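Local coordinates for putative flavoprotein decarboxylase (Streptomyces olivoviridis, PDB 6JLS) that binds FMN and, as a cysteine decarboxylase of thioviridamide biosynthesis, probably carries out an FMN-dependent oxidative decarboxylation of a peptide's cysteine, at residues 49-54 and 59-64; 95-100 and 186-191; 104-109 and 133-138. All blocks are in the same frame, centred on the assembly; numbering follows the deposited sequence.

Contact 1: 49-54 and 59-64. With FMN (flavin mononucleotide), chain B.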
loop_
_atom_site.group_PDB
_atom_site.type_symbol
_atom_site.label_atom_id
_atom_site.label_comp_id
_atom_site.label_asym_id
_atom_site.label_seq_id
_atom_site.Cartn_x
_atom_site.Cartn_y
_atom_site.Cartn_z
ATOM N N VAL A 49 -12.514 20.133 20.449
ATOM C CA VAL A 49 -11.535 20.669 19.512
ATOM C C VAL A 49 -11.760 20.021 18.158
ATOM O O VAL A 49 -11.955 18.802 18.074
ATOM C CB VAL A 49 -10.085 20.437 19.978
ATOM C CG1 VAL A 49 -9.111 21.006 18.959
ATOM C CG2 VAL A 49 -9.862 21.087 21.320
ATOM N N ALA A 50 -11.760 20.842 17.107
ATOM C CA ALA A 50 -11.870 20.379 15.733
ATOM C C ALA A 50 -10.730 20.983 14.931
ATOM O O ALA A 50 -10.324 22.128 15.182
ATOM C CB ALA A 50 -13.205 20.784 15.109
ATOM N N LEU A 51 -10.219 20.215 13.963
ATOM C CA LEU A 51 -9.060 20.604 13.166
ATOM C C LEU A 51 -9.416 20.554 11.688
ATOM O O LEU A 51 -10.135 19.654 11.242
ATOM C CB LEU A 51 -7.840 19.672 13.428
ATOM C CG LEU A 51 -7.110 19.691 14.781
ATOM C CD1 LEU A 51 -8.014 19.266 15.916
ATOM C CD2 LEU A 51 -5.902 18.771 14.743
ATOM N N THR A 52 -8.923 21.518 10.935
ATOM C CA THR A 52 -8.959 21.377 9.495
ATOM C C THR A 52 -7.869 20.404 9.062
ATOM O O THR A 52 -6.895 20.182 9.793
ATOM C CB THR A 52 -8.729 22.724 8.814
ATOM O OG1 THR A 52 -7.344 23.062 8.930
ATOM C CG2 THR A 52 -9.609 23.825 9.427
ATOM N N PRO A 53 -7.991 19.816 7.872
ATOM C CA PRO A 53 -6.882 18.978 7.377
ATOM C C PRO A 53 -5.527 19.685 7.402
ATOM O O PRO A 53 -4.558 19.106 7.909
ATOM C CB PRO A 53 -7.326 18.616 5.952
ATOM C CG PRO A 53 -8.829 18.633 6.032
ATOM C CD PRO A 53 -9.171 19.760 6.993
ATOM N N SER A 54 -5.426 20.934 6.910
ATOM C CA SER A 54 -4.129 21.617 6.939
ATOM C C SER A 54 -3.622 21.839 8.358
ATOM O O SER A 54 -2.407 21.844 8.584
ATOM C CB SER A 54 -4.197 22.955 6.208
ATOM O OG SER A 54 -4.450 22.758 4.831
ATOM N N VAL A 59 -0.512 20.528 14.313
ATOM C CA VAL A 59 -0.962 19.977 15.591
ATOM C C VAL A 59 -1.354 18.534 15.369
ATOM O O VAL A 59 -2.012 18.212 14.375
ATOM C CB VAL A 59 -2.184 20.708 16.187
ATOM C CG1 VAL A 59 -2.078 20.791 17.714
ATOM C CG2 VAL A 59 -2.410 22.038 15.536
ATOM N N THR A 60 -0.998 17.672 16.311
ATOM C CA THR A 60 -1.503 16.309 16.306
ATOM C C THR A 60 -2.688 16.198 17.255
ATOM O O THR A 60 -2.806 16.959 18.225
ATOM C CB THR A 60 -0.426 15.332 16.727
ATOM O OG1 THR A 60 -0.213 15.468 18.141
ATOM C CG2 THR A 60 0.854 15.651 15.976
ATOM N N THR A 61 -3.578 15.249 16.963
ATOM C CA THR A 61 -4.701 15.033 17.860
ATOM C C THR A 61 -4.228 14.483 19.195
ATOM O O THR A 61 -4.804 14.802 20.240
ATOM C CB THR A 61 -5.731 14.103 17.213
ATOM O OG1 THR A 61 -5.088 12.903 16.791
ATOM C CG2 THR A 61 -6.338 14.767 16.001
ATOM N N ASN A 62 -3.159 13.691 19.189
ATOM C CA ASN A 62 -2.649 13.139 20.440
ATOM C C ASN A 62 -2.057 14.209 21.343
ATOM O O ASN A 62 -1.994 14.006 22.557
ATOM C CB ASN A 62 -1.629 12.040 20.138
ATOM C CG ASN A 62 -2.298 10.730 19.816
ATOM O OD1 ASN A 62 -3.519 10.678 19.693
ATOM N ND2 ASN A 62 -1.520 9.662 19.691
ATOM N N SER A 63 -1.642 15.349 20.786
ATOM C CA SER A 63 -1.187 16.455 21.616
ATOM C C SER A 63 -2.338 17.199 22.290
ATOM O O SER A 63 -2.110 17.870 23.306
ATOM C CB SER A 63 -0.368 17.429 20.774
ATOM O OG SER A 63 -1.192 18.264 19.981
ATOM N N LEU A 64 -3.561 17.098 21.751
ATOM C CA LEU A 64 -4.756 17.755 22.282
ATOM C C LEU A 64 -5.542 16.880 23.250
ATOM O O LEU A 64 -6.059 17.386 24.253
ATOM C CB LEU A 64 -5.690 18.181 21.138
ATOM C CG LEU A 64 -5.121 19.283 20.241
ATOM C CD1 LEU A 64 -5.760 19.230 18.860
ATOM C CD2 LEU A 64 -5.298 20.657 20.884
HETATM N N1 FMN B . -2.464 30.739 6.002
HETATM C C2 FMN B . -3.066 31.704 6.779
HETATM O O2 FMN B . -4.138 32.184 6.422
HETATM N N3 FMN B . -2.463 32.134 7.943
HETATM C C4 FMN B . -1.254 31.601 8.343
HETATM O O4 FMN B . -0.712 31.979 9.384
HETATM C C4A FMN B . -0.649 30.626 7.561
HETATM N N5 FMN B . 0.560 30.083 7.952
HETATM C C5A FMN B . 1.173 29.119 7.181
HETATM C C6 FMN B . 2.390 28.597 7.598
HETATM C C7 FMN B . 3.024 27.617 6.835
HETATM C C7M FMN B . 4.345 27.067 7.309
HETATM C C8 FMN B . 2.429 27.158 5.643
HETATM C C8M FMN B . 3.107 26.098 4.816
HETATM C C9 FMN B . 1.202 27.692 5.228
HETATM C C9A FMN B . 0.573 28.675 5.999
HETATM N N10 FMN B . -0.644 29.221 5.607
HETATM C C10 FMN B . -1.255 30.191 6.385
HETATM C "C1'" FMN B . -1.316 28.745 4.353
HETATM C "C2'" FMN B . -2.432 27.762 4.743
HETATM O "O2'" FMN B . -1.930 26.608 5.395
HETATM C "C3'" FMN B . -3.256 27.339 3.534
HETATM O "O3'" FMN B . -3.992 28.454 3.090
HETATM C "C4'" FMN B . -4.180 26.186 3.922
HETATM O "O4'" FMN B . -4.836 25.593 2.814
HETATM C "C5'" FMN B . -5.217 26.637 4.940
HETATM O "O5'" FMN B . -6.066 25.531 5.127
HETATM P P FMN B . -7.261 25.562 6.190
HETATM O O1P FMN B . -7.756 26.989 6.340
HETATM O O2P FMN B . -8.395 24.702 5.677
HETATM O O3P FMN B . -6.761 25.079 7.527
#
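L51 and L64 meet tip to tip, CD1 of L51 lying 3.7 Å from CD1 of L64. The same L64 methyl also rests 3.8 Å from V49 CG1, whose side chain crosses that of L64 at about a right angle. CD2 of L51, still near the L64 methyl, extends to the start of 59-64, 3.9 Å from the carbonyl O of V59, and skirts T61 CG2. The weakly bonded helix 61-64 is capped at its start: T60 is the N-cap, its OG1 accepting from S63 N at 3.0 Å, while S63 OG turns back to T60 O at 2.7 Å. T60 OG1 also bonds to Q57 O of the second subunit, and P33 of helix 32-40 packs on V59, S63 and L64. Just past the strand, T52 OG1 donates to FMN O3P over 2.5 Å; chi1 of 74° places OG1 between the backbone N and the carbonyl carbon, where it also accepts from A55 N, which helps fix the hydroxyl. Strand 46-51, helix 61-64 and strand 72-73 form a beta-alpha-beta unit, and the strand's C-terminal end carries the phosphate contact, as is usual in Rossmann-like flavoproteins.

Contact 2: 95-100 and 186-191; sequences AVVVAP and AVALKS
V97 and A188 make the closest touch between 95-100 and 186-191. From the strand backbone, V97 CB points at the helix and divides there into two methyls. CG2, lying anti to the carbonyl carbon and beside the backbone N, runs up to A188 CB at 3.4 Å, closer than carbon atoms usually pack. CG1, anti to the backbone N (chi1 -177°), does not enter this touch. V184 and F185, a turn earlier on the helix, also pack against the V97 side chain. Two residues back along the strand, on the same face, A95 brings only its CB, which lies 3.8 Å from A188 O and 4.4 Å from A188 CB. The A188 methyl also packs on I130 of the neighbouring strand 129-133, while A192 continues the helix face over A95. The helix has its own polar detail one turn on: S191 OG bonds back to V187 O at 3.1 Å, and that oxygen accepts S191 N as well, the two donors arriving from opposite faces of its plane. The strand's backbone is paired with 18-23 on one flank and with 128-130 on the other, so A95 and V97 belong to the middle of the parallel sheet. All three touching residues are buried and no hydrogen bond crosses between the segments; the contact is apolar apart from A188 O, and with alanine on both sides the backbones come close, the alpha carbons of A95 and A188 being 6.2 Å apart.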
loop_
_atom_site.group_PDB
_atom_site.type_symbol
_atom_site.label_atom_id
_atom_site.label_comp_id
_atom_site.label_asym_id
_atom_site.label_seq_id
_atom_site.Cartn_x
_atom_site.Cartn_y
_atom_site.Cartn_z
ATOM N N ALA A 95 -20.160 28.419 22.920
ATOM C CA ALA A 95 -19.373 29.295 22.070
ATOM C C ALA A 95 -18.477 28.428 21.208
ATOM O O ALA A 95 -18.069 27.339 21.622
ATOM C CB ALA A 95 -18.535 30.287 22.882
ATOM N N VAL A 96 -18.179 28.928 20.013
ATOM C CA VAL A 96 -17.274 28.300 19.060
ATOM C C VAL A 96 -16.200 29.321 18.727
ATOM O O VAL A 96 -16.524 30.435 18.308
ATOM C CB VAL A 96 -18.021 27.865 17.785
ATOM C CG1 VAL A 96 -17.047 27.345 16.718
ATOM C CG2 VAL A 96 -19.109 26.850 18.114
ATOM N N VAL A 97 -14.933 28.952 18.917
ATOM C CA VAL A 97 -13.794 29.827 18.632
ATOM C C VAL A 97 -12.965 29.211 17.511
ATOM O O VAL A 97 -12.609 28.029 17.576
ATOM C CB VAL A 97 -12.915 30.045 19.875
ATOM C CG1 VAL A 97 -11.786 31.023 19.565
ATOM C CG2 VAL A 97 -13.745 30.537 21.023
ATOM N N VAL A 98 -12.658 30.003 16.486
ATOM C CA VAL A 98 -11.712 29.600 15.450
ATOM C C VAL A 98 -10.472 30.466 15.630
ATOM O O VAL A 98 -10.488 31.681 15.367
ATOM C CB VAL A 98 -12.290 29.720 14.035
ATOM C CG1 VAL A 98 -11.293 29.169 13.003
ATOM C CG2 VAL A 98 -13.605 28.972 13.939
ATOM N N ALA A 99 -9.395 29.837 16.092
ATOM C CA ALA A 99 -8.195 30.543 16.515
ATOM C C ALA A 99 -7.011 29.581 16.500
ATOM O O ALA A 99 -6.902 28.709 17.372
ATOM C CB ALA A 99 -8.393 31.136 17.906
ATOM N N PRO A 100 -6.104 29.701 15.525
ATOM C CA PRO A 100 -6.144 30.730 14.481
ATOM C C PRO A 100 -7.140 30.426 13.366
ATOM O O PRO A 100 -7.469 29.266 13.132
ATOM C CB PRO A 100 -4.719 30.722 13.943
ATOM C CG PRO A 100 -4.267 29.283 14.132
ATOM C CD PRO A 100 -4.935 28.813 15.398
ATOM N N ALA A 186 -11.233 34.961 26.287
ATOM C CA ALA A 186 -11.981 35.690 27.302
ATOM C C ALA A 186 -13.271 36.259 26.726
ATOM O O ALA A 186 -14.329 36.193 27.366
ATOM C CB ALA A 186 -11.115 36.803 27.889
ATOM N N VAL A 187 -13.204 36.824 25.519
ATOM C CA VAL A 187 -14.402 37.366 24.880
ATOM C C VAL A 187 -15.402 36.256 24.586
ATOM O O VAL A 187 -16.616 36.436 24.738
ATOM C CB VAL A 187 -14.015 38.127 23.600
ATOM C CG1 VAL A 187 -15.238 38.727 22.943
ATOM C CG2 VAL A 187 -12.991 39.195 23.913
ATOM N N ALA A 188 -14.912 35.091 24.151
ATOM C CA ALA A 188 -15.797 33.963 23.889
ATOM C C ALA A 188 -16.513 33.506 25.153
ATOM O O ALA A 188 -17.718 33.230 25.122
ATOM C CB ALA A 188 -15.005 32.809 23.292
ATOM N N LEU A 189 -15.785 33.402 26.269
ATOM C CA LEU A 189 -16.403 32.968 27.517
ATOM C C LEU A 189 -17.429 33.975 28.022
ATOM O O LEU A 189 -18.464 33.574 28.569
ATOM C CB LEU A 189 -15.328 32.712 28.570
ATOM C CG LEU A 189 -14.432 31.524 28.204
ATOM C CD1 LEU A 189 -13.239 31.396 29.136
ATOM C CD2 LEU A 189 -15.240 30.240 28.185
ATOM N N LYS A 190 -17.182 35.278 27.842
ATOM C CA LYS A 190 -18.192 36.254 28.247
ATOM C C LYS A 190 -19.478 36.070 27.449
ATOM O O LYS A 190 -20.561 35.949 28.035
ATOM C CB LYS A 190 -17.651 37.683 28.108
ATOM C CG LYS A 190 -16.589 38.041 29.165
ATOM C CD LYS A 190 -16.127 39.497 29.095
ATOM C CE LYS A 190 -17.158 40.449 29.697
ATOM N NZ LYS A 190 -17.339 40.256 31.170
ATOM N N SER A 191 -19.371 35.997 26.117
ATOM C CA SER A 191 -20.546 35.789 25.270
ATOM C C SER A 191 -21.282 34.501 25.614
ATOM O O SER A 191 -22.517 34.459 25.553
ATOM C CB SER A 191 -20.134 35.761 23.797
ATOM O OG SER A 191 -19.420 36.925 23.427
#

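Contact 3: 104-109 and 133-138. With FMN (flavin mononucleotide), chain B.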
loop_
_atom_site.group_PDB
_atom_site.type_symbol
_atom_site.label_atom_id
_atom_site.label_comp_id
_atom_site.label_asym_id
_atom_site.label_seq_id
_atom_site.Cartn_x
_atom_site.Cartn_y
_atom_site.Cartn_z
ATOM N N ALA A 104 -7.870 31.115 4.275
ATOM C CA ALA A 104 -8.661 30.145 3.527
ATOM C C ALA A 104 -9.932 29.804 4.277
ATOM O O ALA A 104 -11.021 29.779 3.693
ATOM C CB ALA A 104 -7.844 28.881 3.241
ATOM N N THR A 105 -9.815 29.560 5.582
ATOM C CA THR A 105 -10.987 29.227 6.383
ATOM C C THR A 105 -11.942 30.416 6.513
ATOM O O THR A 105 -13.165 30.252 6.390
ATOM C CB THR A 105 -10.536 28.715 7.749
ATOM O OG1 THR A 105 -10.019 27.398 7.580
ATOM C CG2 THR A 105 -11.698 28.654 8.727
ATOM N N LEU A 106 -11.406 31.613 6.766
ATOM C CA LEU A 106 -12.225 32.821 6.753
ATOM C C LEU A 106 -12.927 32.997 5.407
ATOM O O LEU A 106 -14.120 33.341 5.352
ATOM C CB LEU A 106 -11.344 34.033 7.059
ATOM C CG LEU A 106 -10.680 34.082 8.431
ATOM C CD1 LEU A 106 -9.613 35.159 8.444
ATOM C CD2 LEU A 106 -11.717 34.351 9.512
ATOM N N GLY A 107 -12.205 32.749 4.310
ATOM C CA GLY A 107 -12.799 32.910 2.994
ATOM C C GLY A 107 -13.917 31.921 2.742
ATOM O O GLY A 107 -14.932 32.261 2.125
ATOM N N LYS A 108 -13.758 30.687 3.229
ATOM C CA LYS A 108 -14.802 29.680 3.055
ATOM C C LYS A 108 -16.035 30.038 3.873
ATOM O O LYS A 108 -17.162 30.001 3.364
ATOM C CB LYS A 108 -14.284 28.305 3.459
ATOM C CG LYS A 108 -13.199 27.706 2.571
ATOM C CD LYS A 108 -12.827 26.304 3.065
ATOM C CE LYS A 108 -11.624 25.753 2.303
ATOM N NZ LYS A 108 -11.178 24.395 2.744
ATOM N N LEU A 109 -15.844 30.388 5.151
ATOM C CA LEU A 109 -16.988 30.756 5.982
ATOM C C LEU A 109 -17.698 31.961 5.395
ATOM O O LEU A 109 -18.927 31.965 5.259
ATOM C CB LEU A 109 -16.541 31.056 7.410
ATOM C CG LEU A 109 -15.879 29.910 8.174
ATOM C CD1 LEU A 109 -15.269 30.385 9.505
ATOM C CD2 LEU A 109 -16.881 28.788 8.405
ATOM N N PRO A 133 -8.379 35.937 13.109
ATOM C CA PRO A 133 -7.586 35.843 11.875
ATOM C C PRO A 133 -6.098 35.881 12.173
ATOM O O PRO A 133 -5.631 36.615 13.048
ATOM C CB PRO A 133 -8.015 37.080 11.071
ATOM C CG PRO A 133 -9.300 37.522 11.673
ATOM C CD PRO A 133 -9.223 37.139 13.128
ATOM N N VAL A 134 -5.351 35.065 11.439
ATOM C CA VAL A 134 -3.895 35.080 11.491
ATOM C C VAL A 134 -3.412 34.900 10.064
ATOM O O VAL A 134 -3.776 33.918 9.403
ATOM C CB VAL A 134 -3.318 33.977 12.402
ATOM C CG1 VAL A 134 -1.803 33.995 12.370
ATOM C CG2 VAL A 134 -3.812 34.134 13.819
ATOM N N MET A 135 -2.616 35.846 9.582
ATOM C CA MET A 135 -2.019 35.749 8.258
ATOM C C MET A 135 -0.989 36.863 8.139
ATOM O O MET A 135 -0.959 37.792 8.957
ATOM C CB MET A 135 -3.077 35.849 7.149
ATOM C CG MET A 135 -3.854 37.166 7.175
ATOM S SD MET A 135 -5.379 37.177 6.214
ATOM C CE MET A 135 -6.431 36.181 7.280
ATOM N N ASN A 136 -0.131 36.751 7.126
ATOM C CA ASN A 136 0.811 37.829 6.862
ATOM C C ASN A 136 0.041 39.072 6.430
ATOM O O ASN A 136 -0.950 38.963 5.702
ATOM C CB ASN A 136 1.828 37.431 5.786
ATOM C CG ASN A 136 1.179 36.850 4.541
ATOM O OD1 ASN A 136 0.224 36.075 4.621
ATOM N ND2 ASN A 136 1.705 37.218 3.378
ATOM N N PRO A 137 0.438 40.260 6.891
ATOM C CA PRO A 137 -0.292 41.476 6.491
ATOM C C PRO A 137 -0.268 41.747 4.985
ATOM O O PRO A 137 -1.013 42.616 4.527
ATOM C CB PRO A 137 0.406 42.583 7.292
ATOM C CG PRO A 137 0.955 41.864 8.502
ATOM C CD PRO A 137 1.408 40.527 7.968
ATOM N N ALA A 138 0.536 41.020 4.202
ATOM C CA ALA A 138 0.415 41.049 2.746
ATOM C C ALA A 138 -0.887 40.426 2.255
ATOM O O ALA A 138 -1.226 40.581 1.074
ATOM C CB ALA A 138 1.600 40.328 2.096
HETATM N N1 FMN B . -2.464 30.739 6.002
HETATM C C2 FMN B . -3.066 31.704 6.779
HETATM O O2 FMN B . -4.138 32.184 6.422
HETATM N N3 FMN B . -2.463 32.134 7.943
HETATM C C4 FMN B . -1.254 31.601 8.343
HETATM O O4 FMN B . -0.712 31.979 9.384
HETATM C C4A FMN B . -0.649 30.626 7.561
HETATM N N5 FMN B . 0.560 30.083 7.952
HETATM C C5A FMN B . 1.173 29.119 7.181
HETATM C C6 FMN B . 2.390 28.597 7.598
HETATM C C7 FMN B . 3.024 27.617 6.835
HETATM C C7M FMN B . 4.345 27.067 7.309
HETATM C C8 FMN B . 2.429 27.158 5.643
HETATM C C8M FMN B . 3.107 26.098 4.816
HETATM C C9 FMN B . 1.202 27.692 5.228
HETATM C C9A FMN B . 0.573 28.675 5.999
HETATM N N10 FMN B . -0.644 29.221 5.607
HETATM C C10 FMN B . -1.255 30.191 6.385
HETATM C "C1'" FMN B . -1.316 28.745 4.353
HETATM C "C2'" FMN B . -2.432 27.762 4.743
HETATM O "O2'" FMN B . -1.930 26.608 5.395
HETATM C "C3'" FMN B . -3.256 27.339 3.534
HETATM O "O3'" FMN B . -3.992 28.454 3.090
HETATM C "C4'" FMN B . -4.180 26.186 3.922
HETATM O "O4'" FMN B . -4.836 25.593 2.814
HETATM C "C5'" FMN B . -5.217 26.637 4.940
HETATM O "O5'" FMN B . -6.066 25.531 5.127
HETATM P P FMN B . -7.261 25.562 6.190
HETATM O O1P FMN B . -7.756 26.989 6.340
HETATM O O2P FMN B . -8.395 24.702 5.677
HETATM O O3P FMN B . -6.761 25.079 7.527
#
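L106 CD1 touches both P133 and M135 and carries the apolar contact between 104-109 and 133-138. That methyl lies 3.6 Å from P133 CB, where the leucine side chain crosses the proline ring at about a right angle, and 3.5 Å from M135 CE, which it passes obliquely. M135 reaches there by folding: CG stands between the backbone N and the carbonyl carbon (chi1 60°), and a bend at chi3 (74°) swings CE back toward the helix. No hydrogen bond links the two segments directly; the polar interactions run to FMN, which each grips at a different end. T105 OG1 donates to phosphate oxygen O1P at 2.6 Å and also bonds to S24 OG. At the flavin end, N3 of FMN gives its hydrogen to V134 O over 2.7 Å, nearly straight at 174°, so a backbone carbonyl reads the pyrimidine edge of the isoalloxazine. Charge enters through K108, whose extended chain takes NZ to a salt bridge with D115. NZ is 4.1 Å from FMN O2P, too far for a hydrogen bond; its charge, partly balanced by D115, may still favour the phosphate. Helix 103-110 follows strand 95-101 in the chain. The segment 133-138 leaves the C-terminal end of the adjacent strand 129-133. L152 of helix 143-154 packs on L106 and V145 of the same helix on M135, while C114 and I113 of the fourth subunit lie against A104 and K108.

Contacts 1 and 3 close on the same FMN: T52 of contact 1 and T105 of contact 3 each bond a different phosphate oxygen, and T52 CG2 lies 4.0 Å from T105 OG1. Their centres are 18 Å apart. Contact 2 binds no flavin, yet its strand leads into the pocket: P100 CB packs 3.5 Å from V134 CG2 of contact 3, and the V97 side chain is about 10 Å from that of V134. Contact 3 is nested within the loop that contact 2 closes. Contacts 1 and 2 reach the same sheet without touching, their nearest atoms about 7 Å apart. G25, S26, T102 and A103, with C114 of the fourth subunit, add further hydrogen bonds to FMN.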